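Local coordinates for protein Rho guanine nucleotide exchange factor 12 (PDB 1TXD) that acts as a guanine nucleotide exchange factor for the GTPase RhoA, this chain being its DH and PH domains, at residues L132-I135 with K136-Q139; V149-A152 with E153-P156; L224-Y227 with Q228-L231; V45-V49 with F50-V54. The protein carries 1 engineered substitution. All coordinates share one frame; numbering follows the deposited sequence.

Contact 1: L132-I135 with K136-Q139; sequences LEMI and KSRQ
Lys136 lays the start of its aliphatic chain back along the preceding turn of helix 128-141, with its CG 3.5 Å from Leu132 O. That carbonyl also takes a weak bond from Lys136 N, at 3.3 Å from N to O. Bends at chi2 and chi3 then carry the ammonium away from the turn, leaving Lys136 NZ 4.8 Å from Glu133 OE1, the opposite charges near each other but not in contact.

Ile135, the buried member, runs side by side with Gln139. Its CG2 is 3.7 Å from Gln139 OE1, and Gln139 N donates to Ile135 O at 2.9 Å. The branched hydrocarbon suits its place, for it also meets Ile68, Leu163 and Ile167.

Met134 has CG opposite its backbone N (chi1 -178°), and a bend at chi2 brings the sulfur alongside Arg138, with Met134 SD 3.8 Å from Arg138 CD. The backbones join there too, Arg138 N donating to Met134 O at 2.9 Å and 163°. The unbranched thioether also fits against Lys67 and Ile68.

Chemically, then, backbone bonds hold the turn while methionine, isoleucine and the methylenes of longer residues pack over it, and the attraction between Glu133 and Lys136 probably adds little.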
# COMPACT_ATOMS: atom_id res chain seq x y z
N LEU A 132 -7.24 -3.67 6.76
CA LEU A 132 -8.60 -3.19 6.53
C LEU A 132 -9.49 -4.40 6.28
O LEU A 132 -10.67 -4.36 6.50
CB LEU A 132 -8.66 -2.25 5.30
CG LEU A 132 -8.06 -0.85 5.45
CD1 LEU A 132 -8.54 0.05 4.41
CD2 LEU A 132 -8.30 -0.17 6.81
N GLU A 133 -8.91 -5.47 5.75
CA GLU A 133 -9.69 -6.64 5.42
C GLU A 133 -9.89 -7.46 6.65
O GLU A 133 -10.92 -8.08 6.80
CB GLU A 133 -9.07 -7.43 4.24
CG GLU A 133 -9.49 -8.90 4.24
CD GLU A 133 -10.88 -9.11 3.72
OE1 GLU A 133 -11.27 -8.35 2.77
OE2 GLU A 133 -11.55 -10.07 4.24
N MET A 134 -8.93 -7.43 7.56
CA MET A 134 -9.06 -8.13 8.82
C MET A 134 -10.10 -7.46 9.71
O MET A 134 -10.82 -8.11 10.38
CB MET A 134 -7.72 -8.18 9.54
CG MET A 134 -7.71 -8.90 10.78
SD MET A 134 -8.44 -10.55 10.69
CE MET A 134 -6.92 -11.63 10.46
N ILE A 135 -10.12 -6.14 9.77
CA ILE A 135 -11.17 -5.39 10.43
C ILE A 135 -12.55 -5.81 9.91
O ILE A 135 -13.35 -6.16 10.73
CB ILE A 135 -10.95 -3.86 10.29
CG1 ILE A 135 -9.67 -3.41 11.01
CG2 ILE A 135 -12.17 -3.04 10.72
CD1 ILE A 135 -9.18 -2.06 10.40
N LYS A 136 -12.81 -5.82 8.58
CA LYS A 136 -14.07 -6.29 8.06
C LYS A 136 -14.39 -7.72 8.42
O LYS A 136 -15.55 -8.02 8.71
CB LYS A 136 -14.13 -6.23 6.51
CG LYS A 136 -14.13 -4.84 5.90
CD LYS A 136 -15.03 -4.81 4.63
CE LYS A 136 -14.36 -5.52 3.45
NZ LYS A 136 -15.29 -5.75 2.25
N SER A 137 -13.39 -8.60 8.39
CA SER A 137 -13.66 -10.00 8.63
C SER A 137 -13.95 -10.18 10.10
O SER A 137 -14.83 -10.94 10.42
CB SER A 137 -12.56 -10.97 8.11
OG SER A 137 -11.39 -10.92 8.87
N ARG A 138 -13.29 -9.48 11.00
CA ARG A 138 -13.69 -9.62 12.44
C ARG A 138 -15.04 -8.96 12.69
O ARG A 138 -15.81 -9.44 13.50
CB ARG A 138 -12.64 -9.13 13.40
CG ARG A 138 -11.21 -9.77 13.33
CD ARG A 138 -11.19 -11.24 13.19
NE ARG A 138 -11.82 -11.97 14.24
CZ ARG A 138 -12.08 -13.26 14.15
NH1 ARG A 138 -11.78 -13.89 13.05
NH2 ARG A 138 -12.63 -13.92 15.16
N GLN A 139 -15.39 -7.89 11.97
CA GLN A 139 -16.69 -7.26 12.18
C GLN A 139 -17.80 -8.28 11.81
O GLN A 139 -18.87 -8.39 12.49
CB GLN A 139 -16.84 -5.96 11.33
CG GLN A 139 -16.01 -4.82 11.93
CD GLN A 139 -16.01 -3.57 11.16
OE1 GLN A 139 -15.76 -3.54 9.92
NE2 GLN A 139 -16.33 -2.51 11.84

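Contact 2: V149-A152 with E153-P156; sequences VQDA and ESNP
Glu153 reaches back over Val149, one turn earlier in helix 143-154. Its CG stands beside its own backbone N (chi1 -62°), close to Val149 O, and the chain is extended beyond that, which carries the carboxylate to the valine, where Glu153 OE2 lies 3.3 Å from Val149 CG1. This methyl is available because the valine holds CG1 opposite its backbone N (chi1 162°). The two side chains cross at a slant, and the acid does not depend on the apolar methyl for its polar needs, since OE2 accepts a hydrogen bond from Leu163 N. Glu153 N donates to Val149 O at 2.9 Å.

Ser154 folds its hydroxyl back to the preceding turn. With chi1 at 87°, the hydroxyl sits between the backbone N and the carbonyl carbon, near enough to the helix for Ser154 OG to donate to Asp151 O at 2.6 Å, in the carbonyl plane and on a lone pair. Ser154 N reaches the same Asp151 O at 2.9 Å, but from well above that plane, so one carbonyl is gripped twice by one residue. A short side chain with a donor is apt for this position.

Asn155 N then bonds to Ala152 O at 3.0 Å, also from above the carbonyl plane. The small methyl of Ala152 allows close packing on Val49 and Phe50.

The three-residue bonds of Ser154 and Asn155 mark the tightened C-terminal end of a helix, here within the all-helical DH domain; an Asx turn, in which Asn155 OD1 accepts from Leu157 N across Pro156, then leads the chain out of it.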
# COMPACT_ATOMS: atom_id res chain seq x y z
N VAL A 149 -15.81 -1.81 17.96
CA VAL A 149 -15.48 -0.87 16.96
C VAL A 149 -16.55 0.20 16.85
O VAL A 149 -16.22 1.37 16.81
CB VAL A 149 -15.25 -1.54 15.61
CG1 VAL A 149 -15.33 -0.53 14.43
CG2 VAL A 149 -13.92 -2.22 15.61
N GLN A 150 -17.83 -0.21 16.86
CA GLN A 150 -18.91 0.77 16.79
C GLN A 150 -18.90 1.68 18.00
O GLN A 150 -19.09 2.88 17.87
CB GLN A 150 -20.28 0.08 16.68
CG GLN A 150 -21.44 1.04 16.40
CD GLN A 150 -22.78 0.34 16.39
OE1 GLN A 150 -22.83 -0.89 16.23
NE2 GLN A 150 -23.87 1.11 16.57
N ASP A 151 -18.73 1.14 19.19
CA ASP A 151 -18.60 2.01 20.34
C ASP A 151 -17.43 3.00 20.15
O ASP A 151 -17.60 4.24 20.28
CB ASP A 151 -18.43 1.20 21.58
CG ASP A 151 -18.45 2.04 22.83
OD1 ASP A 151 -17.37 2.18 23.45
OD2 ASP A 151 -19.47 2.61 23.29
N ALA A 152 -16.25 2.49 19.75
CA ALA A 152 -15.06 3.33 19.72
C ALA A 152 -15.23 4.48 18.74
O ALA A 152 -14.81 5.61 19.05
CB ALA A 152 -13.82 2.54 19.38
N GLU A 153 -15.82 4.18 17.57
CA GLU A 153 -16.01 5.16 16.52
C GLU A 153 -17.08 6.24 16.88
O GLU A 153 -17.18 7.26 16.23
CB GLU A 153 -16.41 4.49 15.18
CG GLU A 153 -15.37 3.56 14.63
CD GLU A 153 -15.82 2.74 13.42
OE1 GLU A 153 -17.03 2.55 13.23
OE2 GLU A 153 -14.94 2.27 12.67
N SER A 154 -17.87 5.96 17.90
CA SER A 154 -18.76 6.95 18.46
C SER A 154 -18.02 8.00 19.33
O SER A 154 -18.55 9.08 19.54
CB SER A 154 -19.89 6.27 19.23
OG SER A 154 -19.53 6.00 20.57
N ASN A 155 -16.80 7.68 19.81
CA ASN A 155 -15.95 8.65 20.52
C ASN A 155 -15.80 9.92 19.69
O ASN A 155 -15.46 9.81 18.54
CB ASN A 155 -14.54 8.05 20.77
CG ASN A 155 -13.80 8.76 21.88
OD1 ASN A 155 -13.65 9.96 21.85
ND2 ASN A 155 -13.34 8.02 22.86
N PRO A 156 -16.08 11.10 20.24
CA PRO A 156 -15.87 12.37 19.51
C PRO A 156 -14.49 12.57 18.90
O PRO A 156 -14.38 13.26 17.88
CB PRO A 156 -16.16 13.47 20.57
CG PRO A 156 -17.03 12.82 21.58
CD PRO A 156 -16.72 11.32 21.56

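Contact 3: L224-Y227 with Q228-L231; sequences LEDY and QRRL
The guanidinium of Arg230 has the Tyr227 ring at its edge, with Arg230 NH2 3.6 Å from Tyr227 CE1 and the nearby CD1 lying in the guanidinium plane. The two flat groups are inclined by 41°, so they do not stack, and NH2 meets the ring obliquely. Asp226 approaches the same guanidinium at a slant: its OD2 is 3.5 Å from Arg230 NE but well out of the plane, an ion pair in which no N-H points at the oxygen. Arg229 is met differently. Its guanidinium has Asp226 O over one face, and Arg229 NH2 donates to Asp226 OD1 at 3.0 Å and 157°, with the oxygen near the guanidinium plane although the donor stands above the carboxylate plane.

One aspartate thus joins two arginines in a salt-bridge network. It can do so because its CG lies opposite the backbone N (chi1 -168°), which directs the carboxylate toward the following turn. The turn belongs to the end of helix 191-230, the long last helix of the DH bundle, where it runs into the PH domain.

Tyr227 suits that junction, its broad ring touching Met257, Tyr276, Leu278 and Leu294 of the PH strands. Gln228 is clasped at both ends of its amide, giving NE2 to Leu250 O and taking Leu252 N on OE1. Its own N donates to Leu224 O at 2.6 Å. Leu231 is the first residue to leave helical geometry, and Leu231 N makes a weak bond of 3.0 Å to Tyr227 O.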
# COMPACT_ATOMS: atom_id res chain seq x y z
N LEU A 224 -4.36 -11.56 -4.06
CA LEU A 224 -4.17 -13.00 -4.12
C LEU A 224 -4.67 -13.72 -2.93
O LEU A 224 -5.33 -14.74 -3.06
CB LEU A 224 -2.68 -13.33 -4.29
CG LEU A 224 -2.21 -13.42 -5.74
CD1 LEU A 224 -0.75 -13.85 -5.74
CD2 LEU A 224 -3.06 -14.41 -6.51
N GLU A 225 -4.38 -13.19 -1.74
CA GLU A 225 -4.75 -13.87 -0.50
C GLU A 225 -6.28 -14.01 -0.42
O GLU A 225 -6.84 -14.97 0.13
CB GLU A 225 -4.23 -13.03 0.68
CG GLU A 225 -4.33 -13.69 2.01
CD GLU A 225 -3.58 -12.87 3.07
OE1 GLU A 225 -2.34 -12.84 3.01
OE2 GLU A 225 -4.25 -12.27 3.93
N ASP A 226 -6.93 -12.99 -0.96
CA ASP A 226 -8.38 -12.93 -1.14
C ASP A 226 -8.81 -13.96 -2.18
O ASP A 226 -9.76 -14.70 -1.96
CB ASP A 226 -8.80 -11.53 -1.64
CG ASP A 226 -10.31 -11.33 -1.57
OD1 ASP A 226 -10.88 -11.40 -0.45
OD2 ASP A 226 -10.99 -11.11 -2.61
N TYR A 227 -8.12 -14.00 -3.32
CA TYR A 227 -8.46 -14.98 -4.34
C TYR A 227 -8.24 -16.37 -3.75
O TYR A 227 -9.12 -17.22 -3.85
CB TYR A 227 -7.62 -14.76 -5.58
CG TYR A 227 -7.91 -13.47 -6.30
CD1 TYR A 227 -9.06 -12.71 -6.06
CD2 TYR A 227 -7.05 -13.03 -7.26
CE1 TYR A 227 -9.30 -11.50 -6.74
CE2 TYR A 227 -7.28 -11.86 -7.96
CZ TYR A 227 -8.40 -11.10 -7.70
OH TYR A 227 -8.58 -9.94 -8.45
N GLN A 228 -7.12 -16.59 -3.07
CA GLN A 228 -6.82 -17.90 -2.47
C GLN A 228 -7.86 -18.34 -1.47
O GLN A 228 -8.05 -19.54 -1.25
CB GLN A 228 -5.43 -17.91 -1.79
CG GLN A 228 -5.01 -19.28 -1.15
CD GLN A 228 -4.89 -20.44 -2.17
OE1 GLN A 228 -5.12 -20.25 -3.37
NE2 GLN A 228 -4.55 -21.62 -1.69
N ARG A 229 -8.54 -17.37 -0.86
CA ARG A 229 -9.57 -17.68 0.13
C ARG A 229 -10.85 -18.13 -0.58
O ARG A 229 -11.44 -19.13 -0.21
CB ARG A 229 -9.85 -16.45 1.01
CG ARG A 229 -10.59 -16.72 2.30
CD ARG A 229 -10.95 -15.44 3.09
NE ARG A 229 -11.41 -14.36 2.21
CZ ARG A 229 -12.61 -14.31 1.62
NH1 ARG A 229 -13.53 -15.25 1.82
NH2 ARG A 229 -12.90 -13.29 0.82
N ARG A 230 -11.22 -17.41 -1.62
CA ARG A 230 -12.45 -17.69 -2.39
C ARG A 230 -12.35 -18.93 -3.32
O ARG A 230 -13.36 -19.42 -3.83
CB ARG A 230 -12.84 -16.43 -3.19
CG ARG A 230 -13.09 -15.19 -2.28
CD ARG A 230 -13.78 -14.02 -2.97
NE ARG A 230 -13.00 -13.51 -4.10
CZ ARG A 230 -13.51 -12.99 -5.22
NH1 ARG A 230 -14.82 -12.91 -5.41
NH2 ARG A 230 -12.69 -12.56 -6.18
N LEU A 231 -11.13 -19.44 -3.49
CA LEU A 231 -10.84 -20.62 -4.32
C LEU A 231 -11.63 -21.84 -3.85
O LEU A 231 -11.57 -22.22 -2.68
CB LEU A 231 -9.32 -20.90 -4.29
CG LEU A 231 -8.68 -21.88 -5.29
CD1 LEU A 231 -8.47 -21.22 -6.66
CD2 LEU A 231 -7.35 -22.45 -4.74

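Contact 4: V45-V49 with F50-V54; sequences VLDQV and FYQRV
Leu46 O accepts two backbone donors. Tyr51 N comes nearly in line with the carbonyl at 3.0 Å, while Phe50 N arrives at 3.2 Å from above the carbonyl plane. Gln52 N donates to Asp47 O at 2.8 Å, again five residues back.

Such five-residue bonds mark a wider, pi-type turn inside helix 20-57 of the DH domain. Here the wider turn brings Gln52 across Asp47: Gln52 NE2 donates at 2.8 Å and 175° to the syn lone pair of Asp47 OD2, which lies in the plane of the Gln52 amide. The other oxygen is served by the neighbour, Gln48 NE2 reaching Asp47 OD1 at 2.7 Å from above the carboxylate. A buried aspartate thus has both oxygens satisfied by neutral amides, which would be expected to steady its negative charge. The two glutamine amides are almost parallel, 9° apart.

On the apolar side, Val49 CG1 lies over one face of the Phe50 ring, 4.2 Å from its centroid, a CH-pi contact displaced toward the rim. The phenyl, with CG beside its backbone N (chi1 -64°), has Leu46 O at its edge and fills space against Leu163, Ile166 and Ala152. The end of Tyr51 leads away, and its ring meets Phe69 edge-to-face.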
# COMPACT_ATOMS: atom_id res chain seq x y z
N VAL A 45 -4.99 9.04 18.68
CA VAL A 45 -6.38 8.55 18.56
C VAL A 45 -6.41 7.08 18.18
O VAL A 45 -7.05 6.34 18.88
CB VAL A 45 -7.29 9.37 17.56
CG1 VAL A 45 -8.72 8.72 17.41
CG2 VAL A 45 -7.43 10.76 17.98
N LEU A 46 -5.78 6.64 17.06
CA LEU A 46 -5.67 5.22 16.77
C LEU A 46 -5.26 4.48 18.02
O LEU A 46 -5.84 3.43 18.36
CB LEU A 46 -4.60 4.90 15.76
CG LEU A 46 -5.13 5.13 14.33
CD1 LEU A 46 -4.05 4.83 13.43
CD2 LEU A 46 -6.31 4.13 14.14
N ASP A 47 -4.16 4.91 18.56
CA ASP A 47 -3.58 4.22 19.74
C ASP A 47 -4.53 4.19 20.89
O ASP A 47 -4.68 3.14 21.54
CB ASP A 47 -2.19 4.80 20.14
CG ASP A 47 -1.59 4.11 21.31
OD1 ASP A 47 -1.47 4.80 22.34
OD2 ASP A 47 -1.31 2.89 21.34
N GLN A 48 -5.12 5.31 21.24
CA GLN A 48 -5.76 5.37 22.59
C GLN A 48 -7.21 4.89 22.51
O GLN A 48 -7.69 4.17 23.40
CB GLN A 48 -5.68 6.76 23.22
CG GLN A 48 -4.29 7.12 23.83
CD GLN A 48 -3.83 6.14 24.91
OE1 GLN A 48 -4.43 6.07 25.99
NE2 GLN A 48 -2.76 5.40 24.63
N VAL A 49 -7.88 5.21 21.40
CA VAL A 49 -9.30 4.89 21.27
C VAL A 49 -9.49 3.43 20.84
O VAL A 49 -10.39 2.79 21.37
CB VAL A 49 -10.04 5.87 20.34
CG1 VAL A 49 -11.48 5.44 20.14
CG2 VAL A 49 -9.98 7.27 20.90
N PHE A 50 -8.60 2.93 19.95
CA PHE A 50 -8.68 1.64 19.35
C PHE A 50 -7.73 0.62 19.93
O PHE A 50 -8.19 -0.37 20.48
CB PHE A 50 -8.54 1.69 17.80
CG PHE A 50 -9.63 2.45 17.15
CD1 PHE A 50 -10.85 1.84 16.88
CD2 PHE A 50 -9.52 3.80 16.95
CE1 PHE A 50 -11.91 2.56 16.39
CE2 PHE A 50 -10.58 4.53 16.42
CZ PHE A 50 -11.78 3.91 16.14
N TYR A 51 -6.42 0.82 19.76
CA TYR A 51 -5.48 -0.25 19.96
C TYR A 51 -5.39 -0.56 21.44
O TYR A 51 -5.55 -1.72 21.85
CB TYR A 51 -4.08 0.11 19.45
CG TYR A 51 -3.06 -0.93 19.87
CD1 TYR A 51 -2.93 -2.12 19.18
CD2 TYR A 51 -2.34 -0.78 21.04
CE1 TYR A 51 -2.03 -3.14 19.63
CE2 TYR A 51 -1.42 -1.76 21.49
CZ TYR A 51 -1.26 -2.94 20.74
OH TYR A 51 -0.37 -3.91 21.17
N GLN A 52 -5.15 0.44 22.24
CA GLN A 52 -4.96 0.19 23.70
C GLN A 52 -6.22 -0.45 24.29
O GLN A 52 -6.14 -1.48 24.93
CB GLN A 52 -4.62 1.46 24.43
CG GLN A 52 -3.18 2.06 24.24
CD GLN A 52 -2.00 1.09 24.43
OE1 GLN A 52 -1.93 0.37 25.48
NE2 GLN A 52 -1.04 1.13 23.50
N ARG A 53 -7.39 0.13 24.06
CA ARG A 53 -8.67 -0.43 24.54
C ARG A 53 -8.96 -1.89 24.12
O ARG A 53 -9.28 -2.72 24.95
CB ARG A 53 -9.84 0.44 24.06
CG ARG A 53 -9.89 1.83 24.70
CD ARG A 53 -11.02 1.96 25.72
NE ARG A 53 -11.14 3.30 26.25
CZ ARG A 53 -12.06 3.67 27.15
NH1 ARG A 53 -12.96 2.79 27.61
NH2 ARG A 53 -12.09 4.94 27.58
N VAL A 54 -8.85 -2.20 22.82
CA VAL A 54 -9.15 -3.53 22.36
C VAL A 54 -8.18 -4.56 22.91
O VAL A 54 -8.53 -5.69 23.15
CB VAL A 54 -9.12 -3.60 20.80
CG1 VAL A 54 -7.73 -3.80 20.27
CG2 VAL A 54 -9.97 -4.76 20.32

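Along the chain the order is contact 4, contact 1, contact 2, contact 3. Contacts 4, 1 and 2 lie on three helices of the DH domain, 20-57, 128-141 and 143-154, on the same side of the chain's centre. The centres of contacts 2 and 4 are about 11 Å apart and those of contacts 1 and 2 about 16 Å. Both pairs touch: Ala152 and Glu153 pack on Phe50, and Gln139 on Val149, so helix 143-154 rests on both others. Contact 3, on helix 191-230, lies about 31 Å from contact 2 and 30 Å from contact 4 but 15 Å from contact 1, between centres, and joins the helical bundle to the PH sheet.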